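Local coordinates for cobalamin biosynthesis protein CobN (Mycobacterium tuberculosis, PDB 7C6O) that probably serves as the catalytic subunit of cobaltochelatase, inserting cobalt into the corrin ring during cobalamin biosynthesis, at residues D120-L123 with T124-T128; L156-V160 with L161-F165. All coordinates share one frame; numbering follows the deposited sequence.

In the fold
Both contacts belong to the N-terminal part of the chain, built round the four-stranded parallel sheet of strands 62-65, 42-46, 84-89 and 110-114. Contact 1 comes first. It winds the short helix 121-126 just after edge strand 110-114, and L123 and R126 pack on L112 of that strand. Helix 131-143 follows and touches both contacts. Contact 2 then ends helix 146-161, next to strand 84-89, and opens the loop to strand 176-178 of the seven-stranded mixed sheet. Each contact is local and closes no long loop. They lie in series, neither nested nor crossed. The centres of contact 1 and contact 2 are about 20 Å apart.

Contact 1 (D120-L123 with T124-T128); sequences DAEL and TDRST. With NA (sodium ion), chain F.
D120-L123 and T124-T128 together form the short helix 121-126 with its N-cap and C-terminal end, and a sodium ion sits at that end. T124 N, D125 N and R126 N donate to D120 O, A121 O and E122 O in turn. D120 is the N-cap. Its OD1 accepts from L123 N at 3.2 Å, above the carboxylate plane, and more weakly from E122 N. E122 and R126 lie side by side one turn apart and form a salt bridge. R126 NE meets E122 OE1 at 2.8 Å, on the anti side of the oxygen and somewhat out of the carboxylate plane, while OE1 lies close to the guanidinium plane. R126 NH2 adds a weak bond to the same oxygen. The carboxylate and guanidinium planes are turned 48° apart. R126 also makes a cation-pi contact with Y93. At the helix end L123 O is held twice, by S127 OG at 2.7 Å and by S127 N at 3.1 Å, from opposite faces of its plane. The S127 hydroxyl reaches back because OG lies beside its own backbone N (chi1 -55°). S127 OG also bonds to L112 N. D125 O at 2.4 Å and S127 O at 2.3 Å bind the sodium ion, and four waters complete six oxygens. One of these waters donates to T124 O. The metal thus meets neutral oxygens, and the negative end of the helix dipole probably helps attract it.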
# COMPACT_ATOMS: atom_id res chain seq x y z
N ASP A 120 -30.82 -7.36 -39.24
CA ASP A 120 -30.06 -7.65 -40.45
C ASP A 120 -31.04 -8.14 -41.52
O ASP A 120 -31.65 -9.20 -41.36
CB ASP A 120 -28.98 -8.68 -40.16
CG ASP A 120 -28.03 -8.90 -41.33
OD1 ASP A 120 -28.50 -9.12 -42.47
OD2 ASP A 120 -26.81 -8.86 -41.11
N ALA A 121 -31.18 -7.36 -42.60
CA ALA A 121 -32.16 -7.71 -43.62
C ALA A 121 -31.85 -9.05 -44.28
O ALA A 121 -32.77 -9.77 -44.67
CB ALA A 121 -32.23 -6.60 -44.67
N GLU A 122 -30.57 -9.39 -44.42
CA GLU A 122 -30.22 -10.68 -45.03
C GLU A 122 -30.60 -11.84 -44.12
O GLU A 122 -31.11 -12.86 -44.59
CB GLU A 122 -28.73 -10.74 -45.36
CG GLU A 122 -28.34 -12.04 -46.04
CD GLU A 122 -26.85 -12.15 -46.31
OE1 GLU A 122 -26.44 -13.11 -46.99
OE2 GLU A 122 -26.09 -11.28 -45.84
N LEU A 123 -30.35 -11.70 -42.81
CA LEU A 123 -30.77 -12.75 -41.88
C LEU A 123 -32.29 -12.89 -41.87
O LEU A 123 -32.82 -14.01 -41.82
CB LEU A 123 -30.24 -12.45 -40.48
CG LEU A 123 -28.73 -12.54 -40.28
CD1 LEU A 123 -28.36 -12.29 -38.83
CD2 LEU A 123 -28.21 -13.89 -40.74
N THR A 124 -33.01 -11.77 -41.90
CA THR A 124 -34.46 -11.83 -41.98
C THR A 124 -34.91 -12.61 -43.21
O THR A 124 -35.77 -13.49 -43.12
CB THR A 124 -35.05 -10.42 -42.00
OG1 THR A 124 -34.77 -9.76 -40.76
CG2 THR A 124 -36.56 -10.47 -42.21
N ASP A 125 -34.31 -12.31 -44.37
CA ASP A 125 -34.73 -12.96 -45.61
C ASP A 125 -34.30 -14.42 -45.68
O ASP A 125 -35.03 -15.24 -46.24
CB ASP A 125 -34.19 -12.19 -46.81
CG ASP A 125 -34.83 -10.82 -46.96
OD1 ASP A 125 -35.97 -10.64 -46.50
OD2 ASP A 125 -34.19 -9.92 -47.55
N ARG A 126 -33.14 -14.75 -45.13
CA ARG A 126 -32.67 -16.14 -45.16
C ARG A 126 -33.40 -17.04 -44.17
O ARG A 126 -33.36 -18.26 -44.33
CB ARG A 126 -31.17 -16.20 -44.88
CG ARG A 126 -30.30 -15.77 -46.04
CD ARG A 126 -28.83 -15.91 -45.70
NE ARG A 126 -27.97 -15.45 -46.79
CZ ARG A 126 -27.58 -16.22 -47.80
NH1 ARG A 126 -27.96 -17.49 -47.85
NH2 ARG A 126 -26.80 -15.72 -48.75
N SER A 127 -34.05 -16.46 -43.16
CA SER A 127 -34.86 -17.26 -42.24
C SER A 127 -35.92 -18.04 -43.02
O SER A 127 -36.47 -17.56 -44.01
CB SER A 127 -35.54 -16.35 -41.21
OG SER A 127 -34.60 -15.55 -40.52
N THR A 128 -36.19 -19.26 -42.56
CA THR A 128 -37.21 -20.09 -43.19
C THR A 128 -38.58 -19.92 -42.54
O THR A 128 -39.46 -20.78 -42.72
CB THR A 128 -36.78 -21.56 -43.18
OG1 THR A 128 -36.40 -21.96 -41.86
CG2 THR A 128 -35.59 -21.76 -44.12
NA NA F . -37.08 -16.46 -45.95
O HOH W 1 -37.96 -14.70 -44.32
O HOH W 2 -36.09 -18.27 -47.29
O HOH W 3 -37.98 -15.27 -47.90
O HOH W 4 -39.28 -17.47 -45.61

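Contact 2 (L156-V160 with L161-F165); sequences LCDTV and LMTGF
C157 touches L161, T163 and F165 as the chain leaves helix 146-161. Its carbonyl O accepts from L161 N at 2.8 Å, with a bent N-H...O angle of 138°. C157 CB packs on F165 CD2 at 4.0 Å. C157 SG lies 5.4 Å from the centroid of the F165 ring, an oblique sulfur-aromatic contact. D158 comes next and carries most of the polar grip. Its OD1 takes two donors. T163 OG1 gives a short bond of 2.6 Å to D158 OD1 at the anti lone pair. F165 N gives one of 2.9 Å to D158 OD1 at the syn lone pair. The T163 side chain crosses that of D158 at about a right angle. T163 OG1 sits between its own backbone N and carbonyl carbon (chi1 56°), which turns the hydroxyl back to the helix. D158 OD1 also lies at the edge of the F165 ring, 3.4 Å from CD2. D158 OD2 bonds to G166 N, so both carboxylate oxygens hold the loop. The D158 carbonyl O receives a CA-H...O contact from M162 CA at 3.2 Å. The T159 side chain starts away from the following segment, and its OG1 hydrogen-bonds to F155 O. V160 CG1 closes the segment with a loose apolar contact to L161 CD2 at 4.3 Å. V160 and L161 both pack on I84 of strand 84-89. This is a helix C-terminus ended by a residue of positive phi, M162 (60°), with an aspartate of the last turn bound to the chain that folds back beside it.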
# COMPACT_ATOMS: atom_id res chain seq x y z
N LEU A 156 -43.16 -17.93 -30.89
CA LEU A 156 -42.67 -18.74 -32.01
C LEU A 156 -43.51 -19.99 -32.19
O LEU A 156 -43.84 -20.36 -33.33
CB LEU A 156 -41.21 -19.10 -31.79
CG LEU A 156 -40.26 -17.91 -31.89
CD1 LEU A 156 -38.86 -18.35 -31.51
CD2 LEU A 156 -40.29 -17.35 -33.30
N CYS A 157 -43.88 -20.65 -31.09
CA CYS A 157 -44.71 -21.85 -31.19
C CYS A 157 -46.06 -21.53 -31.82
O CYS A 157 -46.48 -22.20 -32.77
CB CYS A 157 -44.90 -22.47 -29.80
SG CYS A 157 -43.43 -23.28 -29.15
N ASP A 158 -46.74 -20.50 -31.32
CA ASP A 158 -48.06 -20.16 -31.86
C ASP A 158 -47.98 -19.69 -33.30
O ASP A 158 -48.86 -19.98 -34.11
CB ASP A 158 -48.73 -19.10 -30.99
CG ASP A 158 -49.17 -19.63 -29.64
OD1 ASP A 158 -48.85 -20.80 -29.32
OD2 ASP A 158 -49.85 -18.88 -28.90
N THR A 159 -46.92 -18.94 -33.64
CA THR A 159 -46.81 -18.39 -34.98
C THR A 159 -46.40 -19.46 -35.99
O THR A 159 -46.98 -19.56 -37.07
CB THR A 159 -45.80 -17.24 -35.00
OG1 THR A 159 -46.25 -16.19 -34.14
CG2 THR A 159 -45.63 -16.69 -36.41
N VAL A 160 -45.39 -20.26 -35.65
CA VAL A 160 -44.82 -21.22 -36.59
C VAL A 160 -45.58 -22.54 -36.58
O VAL A 160 -45.90 -23.09 -37.64
CB VAL A 160 -43.32 -21.43 -36.28
CG1 VAL A 160 -42.73 -22.49 -37.21
CG2 VAL A 160 -42.57 -20.11 -36.41
N LEU A 161 -45.88 -23.08 -35.40
CA LEU A 161 -46.52 -24.38 -35.28
C LEU A 161 -48.02 -24.29 -35.08
O LEU A 161 -48.69 -25.34 -35.05
CB LEU A 161 -45.90 -25.17 -34.12
CG LEU A 161 -44.38 -25.29 -34.17
CD1 LEU A 161 -43.85 -25.88 -32.88
CD2 LEU A 161 -43.95 -26.13 -35.37
N MET A 162 -48.57 -23.08 -34.94
CA MET A 162 -50.00 -22.85 -34.76
C MET A 162 -50.53 -23.53 -33.49
O MET A 162 -51.68 -23.98 -33.44
CB MET A 162 -50.80 -23.29 -35.99
CG MET A 162 -50.31 -22.61 -37.27
SD MET A 162 -51.41 -22.80 -38.68
CE MET A 162 -52.79 -21.78 -38.18
N THR A 163 -49.70 -23.58 -32.46
CA THR A 163 -50.15 -23.93 -31.12
C THR A 163 -50.97 -22.78 -30.55
O THR A 163 -51.17 -21.73 -31.18
CB THR A 163 -48.97 -24.26 -30.21
OG1 THR A 163 -48.06 -23.15 -30.19
CG2 THR A 163 -48.24 -25.50 -30.71
N GLY A 164 -51.45 -22.96 -29.32
CA GLY A 164 -52.31 -21.96 -28.71
C GLY A 164 -51.91 -21.56 -27.31
O GLY A 164 -52.77 -21.42 -26.43
N PHE A 165 -50.61 -21.37 -27.08
CA PHE A 165 -50.16 -20.95 -25.76
C PHE A 165 -50.60 -19.54 -25.42
O PHE A 165 -50.88 -19.24 -24.25
CB PHE A 165 -48.63 -21.05 -25.66
CG PHE A 165 -48.10 -22.44 -25.73
CD1 PHE A 165 -48.02 -23.23 -24.59
CD2 PHE A 165 -47.65 -22.97 -26.93
CE1 PHE A 165 -47.53 -24.52 -24.65
CE2 PHE A 165 -47.16 -24.26 -27.00
CZ PHE A 165 -47.10 -25.03 -25.86